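Local coordinates for protein beta-galactosidase BgaB (PDB 5VYM) that hydrolyses terminal beta-D-galactose from galactosides, preferring beta-1,4-linked galacto-oligosaccharides, and is represented here by its trimerisation domain alone, at residues B[29-38]-B[63-71]; B[76-84]-B[113-121]. One frame throughout, in Å; residues are numbered along the deposited sequence.

In the fold
From the N terminus, the chain runs through strand 7-11 and helix 31-44 to strand 50-53, then enters strand 63-66 in the middle of the four-stranded parallel sheet. Interaction 1 closes the 24-residue connection through strand 50-53, fastening the start of helix 31-44 to the loop just beyond strand 63-66. Helix 74-85 follows on the other face of the sheet. Interaction 2 closes a 28-residue loop through strand 89-93, bringing helix 117-122 against helix 74-85. The contacts are in series, neither nested nor crossed, with centres about 17 Å apart. They meet where Val-64 and Leu-66 pack on Leu-80, and both come within reach of the second subunit.

Interaction 1. Residues B[29-38]-B[63-71]; sequences LNHWHDVRDW and TVVLPTVLI
His-31 ND1 donates to Pro-67 O over 2.8 Å, meeting the carbonyl nearly end-on (C=O...N angle 161°) and in the imidazole plane, although the hydrogen bond is bent at the hydrogen (141°). With CG anti to the backbone N (chi1 174°), the ring reaches from the first turn of helix 31-44 to the loop 67-69 beyond strand 63-66, its CE1 coming within 3.8 Å of Val-69 CG2. NE2 is bonded to Ser-12 N, and Phe-11 meets the ring with its plane parallel, so the imidazole is fixed in rotation. A leucine here would probably leave Pro-67 O and Ser-12 N without their ring partner and let the 67-69 turn drift from the helix. Beside it, the Thr-68 hydroxyl faces Asp-34 OD2; their modelled hydrogen bond is doubtfully short, but a water donates to the same OG1 at 3.1 Å and accepts a weak bond from Asn-30 N. The rest is mostly apolar. Pro-67 wedges its ring between Asp-34 OD2, Val-35 and Trp-38, with CB 3.4 Å from Trp-38 CD1. Val-65 CG1 sits over one face of the indole in a CH-pi contact, 4.0 Å from the centroid of the six-membered ring. Ile-9 of strand 7-11 backs Val-35, Pro-67 and Trp-38. Helix 31-44, the crossover between parallel strands 7-11 and 50-53, thus covers one face of a probably flavodoxin-like alpha/beta domain, consistent with its glutaminase-related clan.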
ATOM      1  N   LEU B  29     -21.622  -7.904  15.333  1.00 53.36           N
ATOM      2  CA  LEU B  29     -20.759  -8.236  14.204  1.00 43.03           C
ATOM      3  C   LEU B  29     -21.336  -9.438  13.468  1.00 47.18           C
ATOM      4  O   LEU B  29     -21.278 -10.567  13.965  1.00 48.66           O
ATOM      5  CB  LEU B  29     -19.341  -8.518  14.689  1.00 39.78           C
ATOM      6  CG  LEU B  29     -18.594  -7.331  15.296  1.00 47.61           C
ATOM      7  CD1 LEU B  29     -17.257  -7.773  15.874  1.00 47.64           C
ATOM      8  CD2 LEU B  29     -18.400  -6.240  14.253  1.00 30.53           C
ATOM      9  N   ASN B  30     -21.901  -9.196  12.288  1.00 47.00           N
ATOM     10  CA  ASN B  30     -22.517 -10.247  11.483  1.00 41.89           C
ATOM     11  C   ASN B  30     -22.191  -9.960  10.025  1.00 43.47           C
ATOM     12  O   ASN B  30     -22.654  -8.958   9.471  1.00 45.31           O
ATOM     13  CB  ASN B  30     -24.028 -10.305  11.713  1.00 41.82           C
ATOM     14  CG  ASN B  30     -24.664 -11.552  11.124  1.00 49.97           C
ATOM     15  OD1 ASN B  30     -24.405 -11.918   9.978  1.00 46.26           O
ATOM     16  ND2 ASN B  30     -25.505 -12.213  11.914  1.00 57.02           N
ATOM     17  N   HIS B  31     -21.401 -10.838   9.404  1.00 37.96           N
ATOM     18  CA  HIS B  31     -20.932 -10.574   8.047  1.00 40.36           C
ATOM     19  C   HIS B  31     -22.086 -10.568   7.050  1.00 35.98           C
ATOM     20  O   HIS B  31     -22.268  -9.599   6.303  1.00 31.61           O
ATOM     21  CB  HIS B  31     -19.877 -11.603   7.638  1.00 37.70           C
ATOM     22  CG  HIS B  31     -19.459 -11.492   6.206  1.00 39.83           C
ATOM     23  ND1 HIS B  31     -19.231 -10.280   5.590  1.00 38.22           N
ATOM     24  CD2 HIS B  31     -19.233 -12.440   5.266  1.00 38.46           C
ATOM     25  CE1 HIS B  31     -18.882 -10.487   4.332  1.00 39.69           C
ATOM     26  NE2 HIS B  31     -18.876 -11.789   4.110  1.00 39.71           N
ATOM     27  N   TRP B  32     -22.879 -11.642   7.026  1.00 33.69           N
ATOM     28  CA  TRP B  32     -23.941 -11.737   6.028  1.00 38.44           C
ATOM     29  C   TRP B  32     -25.022 -10.688   6.249  1.00 33.29           C
ATOM     30  O   TRP B  32     -25.594 -10.178   5.278  1.00 43.29           O
ATOM     31  CB  TRP B  32     -24.559 -13.135   6.026  1.00 39.32           C
ATOM     32  CG  TRP B  32     -25.670 -13.257   5.032  1.00 39.52           C
ATOM     33  CD1 TRP B  32     -27.000 -13.397   5.301  1.00 37.88           C
ATOM     34  CD2 TRP B  32     -25.549 -13.216   3.606  1.00 39.05           C
ATOM     35  NE1 TRP B  32     -27.713 -13.462   4.127  1.00 41.44           N
ATOM     36  CE2 TRP B  32     -26.845 -13.352   3.072  1.00 38.58           C
ATOM     37  CE3 TRP B  32     -24.468 -13.084   2.728  1.00 47.73           C
ATOM     38  CZ2 TRP B  32     -27.092 -13.360   1.702  1.00 40.53           C
ATOM     39  CZ3 TRP B  32     -24.714 -13.093   1.367  1.00 48.37           C
ATOM     40  CH2 TRP B  32     -26.016 -13.229   0.868  1.00 44.05           C
ATOM     41  N   HIS B  33     -25.322 -10.357   7.507  1.00 27.19           N
ATOM     42  CA  HIS B  33     -26.278  -9.286   7.763  1.00 38.14           C
ATOM     43  C   HIS B  33     -25.739  -7.943   7.293  1.00 43.27           C
ATOM     44  O   HIS B  33     -26.508  -7.095   6.827  1.00 40.00           O
ATOM     45  CB  HIS B  33     -26.630  -9.231   9.251  1.00 34.85           C
ATOM     46  CG  HIS B  33     -27.531 -10.340   9.698  1.00 45.11           C
ATOM     47  ND1 HIS B  33     -28.136 -10.354  10.935  1.00 47.14           N
ATOM     48  CD2 HIS B  33     -27.929 -11.472   9.071  1.00 47.11           C
ATOM     49  CE1 HIS B  33     -28.870 -11.447  11.052  1.00 44.39           C
ATOM     50  NE2 HIS B  33     -28.762 -12.142   9.935  1.00 46.67           N
ATOM     51  N   ASP B  34     -24.425  -7.735   7.397  1.00 44.61           N
ATOM     52  CA  ASP B  34     -23.830  -6.514   6.867  1.00 39.66           C
ATOM     53  C   ASP B  34     -23.894  -6.497   5.344  1.00 41.38           C
ATOM     54  O   ASP B  34     -24.099  -5.440   4.736  1.00 40.76           O
ATOM     55  CB  ASP B  34     -22.387  -6.381   7.355  1.00 41.67           C
ATOM     56  CG  ASP B  34     -21.951  -4.935   7.516  1.00 52.88           C
ATOM     57  OD1 ASP B  34     -22.767  -4.028   7.247  1.00 61.96           O
ATOM     58  OD2 ASP B  34     -20.790  -4.706   7.917  1.00 54.48           O
ATOM     59  N   VAL B  35     -23.737  -7.665   4.715  1.00 35.81           N
ATOM     60  CA  VAL B  35     -23.853  -7.756   3.262  1.00 38.48           C
ATOM     61  C   VAL B  35     -25.268  -7.411   2.813  1.00 39.69           C
ATOM     62  O   VAL B  35     -25.463  -6.671   1.841  1.00 34.31           O
ATOM     63  CB  VAL B  35     -23.432  -9.157   2.780  1.00 36.11           C
ATOM     64  CG1 VAL B  35     -23.753  -9.332   1.304  1.00 32.34           C
ATOM     65  CG2 VAL B  35     -21.952  -9.385   3.038  1.00 32.72           C
ATOM     66  N   ARG B  36     -26.277  -7.941   3.511  1.00 36.49           N
ATOM     67  CA  ARG B  36     -27.661  -7.664   3.133  1.00 40.48           C
ATOM     68  C   ARG B  36     -27.996  -6.186   3.295  1.00 44.07           C
ATOM     69  O   ARG B  36     -28.683  -5.602   2.447  1.00 43.08           O
ATOM     70  CB  ARG B  36     -28.622  -8.517   3.963  1.00 40.23           C
ATOM     71  CG  ARG B  36     -28.466 -10.014   3.771  1.00 44.32           C
ATOM     72  CD  ARG B  36     -29.600 -10.775   4.443  1.00 43.97           C
ATOM     73  NE  ARG B  36     -29.826 -10.330   5.816  1.00 43.01           N
ATOM     74  CZ  ARG B  36     -30.577 -10.985   6.697  1.00 38.21           C
ATOM     75  NH1 ARG B  36     -31.169 -12.120   6.353  1.00 37.45           N
ATOM     76  NH2 ARG B  36     -30.732 -10.508   7.924  1.00 42.72           N
ATOM     77  N   ASP B  37     -27.525  -5.566   4.380  1.00 37.74           N
ATOM     78  CA  ASP B  37     -27.795  -4.148   4.595  1.00 45.23           C
ATOM     79  C   ASP B  37     -27.184  -3.295   3.491  1.00 43.95           C
ATOM     80  O   ASP B  37     -27.822  -2.361   2.992  1.00 42.31           O
ATOM     81  CB  ASP B  37     -27.272  -3.715   5.965  1.00 55.13           C
ATOM     82  CG  ASP B  37     -28.121  -4.242   7.107  1.00 53.64           C
ATOM     83  OD1 ASP B  37     -29.142  -4.908   6.833  1.00 53.47           O
ATOM     84  OD2 ASP B  37     -27.768  -3.988   8.278  1.00 54.60           O
ATOM     85  N   TRP B  38     -25.947  -3.602   3.091  1.00 41.71           N
ATOM     86  CA  TRP B  38     -25.335  -2.875   1.985  1.00 35.98           C
ATOM     87  C   TRP B  38     -26.048  -3.156   0.669  1.00 41.71           C
ATOM     88  O   TRP B  38     -26.132  -2.268  -0.189  1.00 37.12           O
ATOM     89  CB  TRP B  38     -23.852  -3.227   1.875  1.00 33.26           C
ATOM     90  CG  TRP B  38     -22.979  -2.466   2.828  1.00 39.84           C
ATOM     91  CD1 TRP B  38     -22.634  -2.833   4.097  1.00 35.37           C
ATOM     92  CD2 TRP B  38     -22.335  -1.209   2.585  1.00 36.95           C
ATOM     93  NE1 TRP B  38     -21.816  -1.882   4.659  1.00 37.68           N
ATOM     94  CE2 TRP B  38     -21.618  -0.874   3.751  1.00 38.71           C
ATOM     95  CE3 TRP B  38     -22.299  -0.333   1.495  1.00 41.18           C
ATOM     96  CZ2 TRP B  38     -20.872   0.298   3.858  1.00 42.33           C
ATOM     97  CZ3 TRP B  38     -21.556   0.830   1.603  1.00 43.98           C
ATOM     98  CH2 TRP B  38     -20.853   1.135   2.775  1.00 41.59           C
ATOM     99  N   THR B  63     -16.505  -0.702  -8.430  1.00 31.42           N
ATOM    100  CA  THR B  63     -16.444  -0.490  -6.994  1.00 26.08           C
ATOM    101  C   THR B  63     -16.645  -1.822  -6.288  1.00 34.14           C
ATOM    102  O   THR B  63     -17.467  -2.641  -6.710  1.00 37.84           O
ATOM    103  CB  THR B  63     -17.502   0.520  -6.535  1.00 31.08           C
ATOM    104  OG1 THR B  63     -17.264   1.781  -7.173  1.00 42.98           O
ATOM    105  CG2 THR B  63     -17.456   0.709  -5.023  1.00 27.88           C
ATOM    106  N   VAL B  64     -15.883  -2.036  -5.220  1.00 31.38           N
ATOM    107  CA  VAL B  64     -15.939  -3.261  -4.434  1.00 33.72           C
ATOM    108  C   VAL B  64     -16.132  -2.877  -2.973  1.00 35.14           C
ATOM    109  O   VAL B  64     -15.446  -1.981  -2.467  1.00 35.64           O
ATOM    110  CB  VAL B  64     -14.666  -4.108  -4.633  1.00 33.05           C
ATOM    111  CG1 VAL B  64     -14.267  -4.801  -3.355  1.00 52.46           C
ATOM    112  CG2 VAL B  64     -14.883  -5.123  -5.744  1.00 31.01           C
ATOM    113  N   VAL B  65     -17.079  -3.535  -2.306  1.00 30.84           N
ATOM    114  CA  VAL B  65     -17.445  -3.228  -0.926  1.00 35.17           C
ATOM    115  C   VAL B  65     -17.179  -4.457  -0.069  1.00 34.79           C
ATOM    116  O   VAL B  65     -17.578  -5.570  -0.432  1.00 40.60           O
ATOM    117  CB  VAL B  65     -18.918  -2.793  -0.812  1.00 34.45           C
ATOM    118  CG1 VAL B  65     -19.281  -2.503   0.635  1.00 28.53           C
ATOM    119  CG2 VAL B  65     -19.186  -1.576  -1.689  1.00 35.37           C
ATOM    120  N   LEU B  66     -16.510  -4.256   1.069  1.00 31.80           N
ATOM    121  CA  LEU B  66     -16.188  -5.330   2.008  1.00 33.14           C
ATOM    122  C   LEU B  66     -16.816  -5.014   3.360  1.00 33.21           C
ATOM    123  O   LEU B  66     -16.199  -4.341   4.201  1.00 37.68           O
ATOM    124  CB  LEU B  66     -14.678  -5.519   2.138  1.00 32.86           C
ATOM    125  CG  LEU B  66     -13.938  -6.030   0.901  1.00 39.14           C
ATOM    126  CD1 LEU B  66     -13.350  -4.874   0.107  1.00 33.77           C
ATOM    127  CD2 LEU B  66     -12.859  -7.029   1.291  1.00 33.94           C
ATOM    128  N   PRO B  67     -18.037  -5.482   3.617  1.00 27.90           N
ATOM    129  CA  PRO B  67     -18.669  -5.225   4.914  1.00 33.04           C
ATOM    130  C   PRO B  67     -18.447  -6.358   5.905  1.00 34.40           C
ATOM    131  O   PRO B  67     -18.939  -7.473   5.701  1.00 43.78           O
ATOM    132  CB  PRO B  67     -20.151  -5.081   4.550  1.00 34.25           C
ATOM    133  CG  PRO B  67     -20.312  -5.859   3.241  1.00 38.68           C
ATOM    134  CD  PRO B  67     -18.938  -6.220   2.717  1.00 31.07           C
ATOM    135  N   THR B  68     -17.712  -6.074   6.981  1.00 37.63           N
ATOM    136  CA  THR B  68     -17.389  -7.061   8.011  1.00 40.10           C
ATOM    137  C   THR B  68     -16.770  -8.312   7.388  1.00 37.23           C
ATOM    138  O   THR B  68     -17.165  -9.448   7.664  1.00 39.42           O
ATOM    139  CB  THR B  68     -18.626  -7.404   8.852  1.00 45.40           C
ATOM    140  OG1 THR B  68     -19.345  -6.201   9.148  1.00 44.56           O
ATOM    141  CG2 THR B  68     -18.225  -8.068  10.170  1.00 35.59           C
ATOM    142  N   VAL B  69     -15.794  -8.092   6.512  1.00 35.97           N
ATOM    143  CA  VAL B  69     -14.989  -9.193   5.962  1.00 31.14           C
ATOM    144  C   VAL B  69     -13.850  -9.399   6.954  1.00 35.91           C
ATOM    145  O   VAL B  69     -12.723  -8.928   6.781  1.00 45.91           O
ATOM    146  CB  VAL B  69     -14.505  -8.904   4.538  1.00 38.68           C
ATOM    147  CG1 VAL B  69     -13.686 -10.071   4.001  1.00 30.14           C
ATOM    148  CG2 VAL B  69     -15.693  -8.630   3.630  1.00 39.20           C
ATOM    149  N   LEU B  70     -14.163 -10.114   8.038  1.00 32.54           N
ATOM    150  CA  LEU B  70     -13.219 -10.246   9.145  1.00 38.00           C
ATOM    151  C   LEU B  70     -11.954 -10.977   8.718  1.00 37.55           C
ATOM    152  O   LEU B  70     -10.848 -10.613   9.133  1.00 37.74           O
ATOM    153  CB  LEU B  70     -13.885 -10.972  10.314  1.00 44.68           C
ATOM    154  CG  LEU B  70     -14.984 -10.210  11.051  1.00 54.91           C
ATOM    155  CD1 LEU B  70     -16.155 -11.129  11.345  1.00 65.75           C
ATOM    156  CD2 LEU B  70     -14.437  -9.608  12.335  1.00 54.38           C
ATOM    157  N   ILE B  71     -12.095 -12.011   7.895  1.00 30.58           N
ATOM    158  CA  ILE B  71     -10.969 -12.826   7.458  1.00 35.86           C
ATOM    159  C   ILE B  71     -10.496 -12.297   6.113  1.00 38.01           C
ATOM    160  O   ILE B  71     -11.242 -12.327   5.127  1.00 42.12           O
ATOM    161  CB  ILE B  71     -11.351 -14.310   7.360  1.00 38.00           C
ATOM    162  CG1 ILE B  71     -12.169 -14.741   8.581  1.00 44.98           C
ATOM    163  CG2 ILE B  71     -10.103 -15.167   7.221  1.00 31.51           C
ATOM    164  CD1 ILE B  71     -11.402 -14.705   9.879  1.00 46.62           C
TER
HETATM  165  O   HOH W   1     -21.494  -5.955  11.337  1.00 38.77           O

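Interaction 2. Residues B[76-84]-B[113-121]; sequences DTQRLADFA and AGDGLLRSM
Leu-117 lies against Thr-77 and Ala-81, and apolar packing of this kind makes up nearly all of the contact; no hydrogen bond crosses it. The Leu-117 side chain slides past that of Thr-77 in the opposite direction, its CD2 3.7 Å from Thr-77 CG2, while CD1 rests 3.7 Å from Ala-81 CB. One helical turn on, Met-121 leaves its backbone with CG anti to the carbonyl carbon (chi1 -62°) and an extended second torsion, which together bring SD to 3.8 Å from Ala-81 CA. The bend at chi3 then turns CE to Leu-80 and Ala-84, 4.1 Å from the CB of each. The small side chains of Ala-81 and Ala-84 are consistent with the thioether lying so close to the helix backbone.

The two helices run nearly parallel, their short axes crossing at 24° and 10.1 Å apart. Helix 74-85 packs on the parallel sheet of the alpha/beta domain through Leu-80 and Phe-83, and helix 117-122 lies beside it on the same face, where Leu-118 reaches Val-92.

At the N-terminal end of helix 117-122 the fit is close. Gly-114 CA comes 3.9 Å from Thr-77 CG2, and a beta carbon on Gly-114 would clash with that methyl. Thr-77 bonds through OG1 to Ser-73 O, just before the helix, and the same OG1 lies against Ala-113 CB.

Polar bonds stay within each segment or leave the contact. Gly-116, the N-cap of helix 117-122, takes both Ser-120 N and Ser-120 OG on its carbonyl oxygen, the hydroxyl at 2.9 Å from O and above the carbonyl plane. Asp-115 and Arg-119 turn to the second subunit, where they form salt bridges with its Arg-125 and Asp-115 respectively.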
ATOM      1  N   ASP B  76      -5.492 -11.880  -0.647  1.00 35.94           N
ATOM      2  CA  ASP B  76      -6.722 -11.157  -0.952  1.00 38.31           C
ATOM      3  C   ASP B  76      -6.563  -9.662  -0.707  1.00 35.91           C
ATOM      4  O   ASP B  76      -7.114  -8.845  -1.454  1.00 27.91           O
ATOM      5  CB  ASP B  76      -7.885 -11.725  -0.139  1.00 38.61           C
ATOM      6  CG  ASP B  76      -8.406 -13.036  -0.703  1.00 48.63           C
ATOM      7  OD1 ASP B  76      -8.164 -13.309  -1.900  1.00 47.71           O
ATOM      8  OD2 ASP B  76      -9.064 -13.790   0.044  1.00 53.30           O
ATOM      9  N   THR B  77      -5.820  -9.282   0.335  1.00 36.02           N
ATOM     10  CA  THR B  77      -5.503  -7.870   0.529  1.00 34.55           C
ATOM     11  C   THR B  77      -4.692  -7.335  -0.645  1.00 41.12           C
ATOM     12  O   THR B  77      -4.880  -6.191  -1.075  1.00 39.42           O
ATOM     13  CB  THR B  77      -4.747  -7.672   1.845  1.00 27.42           C
ATOM     14  OG1 THR B  77      -5.488  -8.263   2.919  1.00 40.20           O
ATOM     15  CG2 THR B  77      -4.558  -6.193   2.137  1.00 24.94           C
ATOM     16  N   GLN B  78      -3.794  -8.162  -1.187  1.00 34.91           N
ATOM     17  CA  GLN B  78      -3.032  -7.766  -2.367  1.00 31.96           C
ATOM     18  C   GLN B  78      -3.938  -7.614  -3.584  1.00 36.57           C
ATOM     19  O   GLN B  78      -3.719  -6.730  -4.420  1.00 37.95           O
ATOM     20  CB  GLN B  78      -1.927  -8.788  -2.641  1.00 29.45           C
ATOM     21  CG  GLN B  78      -1.034  -8.444  -3.823  1.00 28.94           C
ATOM     22  CD  GLN B  78      -0.252  -7.166  -3.608  1.00 35.73           C
ATOM     23  OE1 GLN B  78       0.355  -6.964  -2.557  1.00 40.37           O
ATOM     24  NE2 GLN B  78      -0.269  -6.288  -4.604  1.00 44.73           N
ATOM     25  N   ARG B  79      -4.961  -8.467  -3.702  1.00 22.99           N
ATOM     26  CA  ARG B  79      -5.895  -8.343  -4.817  1.00 28.61           C
ATOM     27  C   ARG B  79      -6.649  -7.021  -4.760  1.00 34.51           C
ATOM     28  O   ARG B  79      -6.899  -6.394  -5.795  1.00 31.54           O
ATOM     29  CB  ARG B  79      -6.875  -9.516  -4.824  1.00 31.56           C
ATOM     30  CG  ARG B  79      -6.255 -10.859  -5.177  1.00 32.38           C
ATOM     31  CD  ARG B  79      -7.271 -11.980  -5.018  1.00 29.31           C
ATOM     32  NE  ARG B  79      -8.394 -11.832  -5.940  1.00 21.12           N
ATOM     33  CZ  ARG B  79      -9.603 -12.343  -5.729  1.00 31.24           C
ATOM     34  NH1 ARG B  79      -9.853 -13.024  -4.618  1.00 29.18           N
ATOM     35  NH2 ARG B  79     -10.567 -12.162  -6.622  1.00 34.30           N
ATOM     36  N   LEU B  80      -7.020  -6.582  -3.554  1.00 27.40           N
ATOM     37  CA  LEU B  80      -7.670  -5.283  -3.409  1.00 30.83           C
ATOM     38  C   LEU B  80      -6.721  -4.148  -3.771  1.00 31.51           C
ATOM     39  O   LEU B  80      -7.121  -3.186  -4.437  1.00 29.32           O
ATOM     40  CB  LEU B  80      -8.185  -5.108  -1.981  1.00 26.05           C
ATOM     41  CG  LEU B  80      -9.331  -6.015  -1.533  1.00 27.28           C
ATOM     42  CD1 LEU B  80      -9.579  -5.842  -0.046  1.00 24.44           C
ATOM     43  CD2 LEU B  80     -10.591  -5.714  -2.325  1.00 25.96           C
ATOM     44  N   ALA B  81      -5.458  -4.244  -3.345  1.00 34.10           N
ATOM     45  CA  ALA B  81      -4.492  -3.197  -3.656  1.00 34.88           C
ATOM     46  C   ALA B  81      -4.242  -3.107  -5.156  1.00 33.20           C
ATOM     47  O   ALA B  81      -4.186  -2.007  -5.716  1.00 35.36           O
ATOM     48  CB  ALA B  81      -3.185  -3.444  -2.905  1.00 33.89           C
ATOM     49  N   ASP B  82      -4.088  -4.254  -5.822  1.00 33.85           N
ATOM     50  CA  ASP B  82      -3.949  -4.251  -7.275  1.00 34.82           C
ATOM     51  C   ASP B  82      -5.200  -3.693  -7.941  1.00 36.31           C
ATOM     52  O   ASP B  82      -5.111  -2.910  -8.895  1.00 38.06           O
ATOM     53  CB  ASP B  82      -3.662  -5.665  -7.784  1.00 35.01           C
ATOM     54  CG  ASP B  82      -2.261  -6.137  -7.440  1.00 47.43           C
ATOM     55  OD1 ASP B  82      -1.311  -5.340  -7.583  1.00 52.02           O
ATOM     56  OD2 ASP B  82      -2.112  -7.306  -7.025  1.00 55.92           O
ATOM     57  N   PHE B  83      -6.376  -4.087  -7.450  1.00 39.23           N
ATOM     58  CA  PHE B  83      -7.628  -3.599  -8.017  1.00 36.35           C
ATOM     59  C   PHE B  83      -7.748  -2.088  -7.862  1.00 41.56           C
ATOM     60  O   PHE B  83      -8.135  -1.384  -8.801  1.00 47.64           O
ATOM     61  CB  PHE B  83      -8.804  -4.316  -7.350  1.00 32.65           C
ATOM     62  CG  PHE B  83     -10.150  -3.773  -7.733  1.00 29.15           C
ATOM     63  CD1 PHE B  83     -10.804  -2.866  -6.915  1.00 26.92           C
ATOM     64  CD2 PHE B  83     -10.767  -4.178  -8.904  1.00 28.88           C
ATOM     65  CE1 PHE B  83     -12.045  -2.367  -7.261  1.00 23.89           C
ATOM     66  CE2 PHE B  83     -12.008  -3.684  -9.256  1.00 30.19           C
ATOM     67  CZ  PHE B  83     -12.649  -2.777  -8.433  1.00 23.83           C
ATOM     68  N   ALA B  84      -7.406  -1.569  -6.681  1.00 40.15           N
ATOM     69  CA  ALA B  84      -7.553  -0.138  -6.436  1.00 31.39           C
ATOM     70  C   ALA B  84      -6.480   0.667  -7.158  1.00 32.99           C
ATOM     71  O   ALA B  84      -6.781   1.702  -7.762  1.00 35.59           O
ATOM     72  CB  ALA B  84      -7.517   0.144  -4.934  1.00 19.95           C
ATOM     73  N   ALA B 113      -4.937  -6.102   8.156  1.00 28.66           N
ATOM     74  CA  ALA B 113      -4.793  -6.967   6.990  1.00 34.19           C
ATOM     75  C   ALA B 113      -3.710  -6.448   6.050  1.00 43.10           C
ATOM     76  O   ALA B 113      -3.679  -5.262   5.711  1.00 39.90           O
ATOM     77  CB  ALA B 113      -6.124  -7.079   6.249  1.00 31.65           C
ATOM     78  N   GLY B 114      -2.817  -7.345   5.638  1.00 41.59           N
ATOM     79  CA  GLY B 114      -1.756  -6.993   4.718  1.00 37.54           C
ATOM     80  C   GLY B 114      -0.525  -6.384   5.347  1.00 39.47           C
ATOM     81  O   GLY B 114       0.337  -5.885   4.614  1.00 44.07           O
ATOM     82  N   ASP B 115      -0.413  -6.409   6.678  1.00 34.52           N
ATOM     83  CA  ASP B 115       0.735  -5.850   7.393  1.00 39.11           C
ATOM     84  C   ASP B 115       0.955  -4.384   7.012  1.00 49.46           C
ATOM     85  O   ASP B 115       2.072  -3.947   6.728  1.00 53.21           O
ATOM     86  CB  ASP B 115       1.994  -6.688   7.143  1.00 50.34           C
ATOM     87  CG  ASP B 115       3.125  -6.347   8.097  1.00 67.81           C
ATOM     88  OD1 ASP B 115       2.909  -6.406   9.327  1.00 72.28           O
ATOM     89  OD2 ASP B 115       4.234  -6.026   7.617  1.00 67.69           O
ATOM     90  N   GLY B 116      -0.136  -3.622   7.004  1.00 43.48           N
ATOM     91  CA  GLY B 116      -0.107  -2.220   6.645  1.00 46.72           C
ATOM     92  C   GLY B 116      -0.652  -1.912   5.269  1.00 36.09           C
ATOM     93  O   GLY B 116      -0.910  -0.738   4.973  1.00 33.42           O
ATOM     94  N   LEU B 117      -0.843  -2.926   4.422  1.00 26.52           N
ATOM     95  CA  LEU B 117      -1.338  -2.685   3.071  1.00 25.77           C
ATOM     96  C   LEU B 117      -2.725  -2.054   3.100  1.00 37.45           C
ATOM     97  O   LEU B 117      -2.991  -1.078   2.388  1.00 27.02           O
ATOM     98  CB  LEU B 117      -1.348  -3.994   2.281  1.00 21.24           C
ATOM     99  CG  LEU B 117      -1.807  -3.916   0.825  1.00 31.85           C
ATOM    100  CD1 LEU B 117      -1.068  -2.813   0.098  1.00 44.23           C
ATOM    101  CD2 LEU B 117      -1.592  -5.247   0.127  1.00 29.72           C
ATOM    102  N   LEU B 118      -3.622  -2.591   3.928  1.00 32.97           N
ATOM    103  CA  LEU B 118      -4.962  -2.021   4.017  1.00 32.35           C
ATOM    104  C   LEU B 118      -4.924  -0.615   4.606  1.00 34.23           C
ATOM    105  O   LEU B 118      -5.636   0.279   4.134  1.00 23.05           O
ATOM    106  CB  LEU B 118      -5.866  -2.936   4.844  1.00 33.65           C
ATOM    107  CG  LEU B 118      -7.365  -2.628   4.798  1.00 31.63           C
ATOM    108  CD1 LEU B 118      -7.855  -2.545   3.360  1.00 24.14           C
ATOM    109  CD2 LEU B 118      -8.147  -3.678   5.574  1.00 31.20           C
ATOM    110  N   ARG B 119      -4.095  -0.399   5.632  1.00 32.04           N
ATOM    111  CA  ARG B 119      -3.928   0.946   6.173  1.00 32.55           C
ATOM    112  C   ARG B 119      -3.417   1.907   5.108  1.00 38.79           C
ATOM    113  O   ARG B 119      -3.894   3.044   5.007  1.00 38.70           O
ATOM    114  CB  ARG B 119      -2.970   0.924   7.363  1.00 36.31           C
ATOM    115  CG  ARG B 119      -3.495   0.191   8.578  1.00 33.09           C
ATOM    116  CD  ARG B 119      -2.623   0.451   9.797  1.00 30.82           C
ATOM    117  NE  ARG B 119      -1.260  -0.046   9.631  1.00 38.02           N
ATOM    118  CZ  ARG B 119      -0.857  -1.261   9.989  1.00 38.91           C
ATOM    119  NH1 ARG B 119      -1.717  -2.114  10.531  1.00 35.92           N
ATOM    120  NH2 ARG B 119       0.404  -1.627   9.808  1.00 30.08           N
ATOM    121  N   SER B 120      -2.445   1.466   4.303  1.00 39.72           N
ATOM    122  CA  SER B 120      -1.881   2.334   3.274  1.00 38.09           C
ATOM    123  C   SER B 120      -2.929   2.716   2.238  1.00 35.38           C
ATOM    124  O   SER B 120      -3.002   3.877   1.818  1.00 37.98           O
ATOM    125  CB  SER B 120      -0.690   1.649   2.604  1.00 37.53           C
ATOM    126  OG  SER B 120       0.346   1.404   3.539  1.00 40.33           O
ATOM    127  N   MET B 121      -3.749   1.752   1.811  1.00 37.31           N
ATOM    128  CA  MET B 121      -4.833   2.057   0.882  1.00 35.76           C
ATOM    129  C   MET B 121      -5.788   3.086   1.475  1.00 35.30           C
ATOM    130  O   MET B 121      -6.135   4.079   0.826  1.00 32.42           O
ATOM    131  CB  MET B 121      -5.593   0.779   0.517  1.00 44.26           C
ATOM    132  CG  MET B 121      -4.769  -0.287  -0.188  1.00 35.34           C
ATOM    133  SD  MET B 121      -5.702  -1.820  -0.380  1.00 14.83           S
ATOM    134  CE  MET B 121      -7.209  -1.188  -1.105  1.00  9.89           C
TER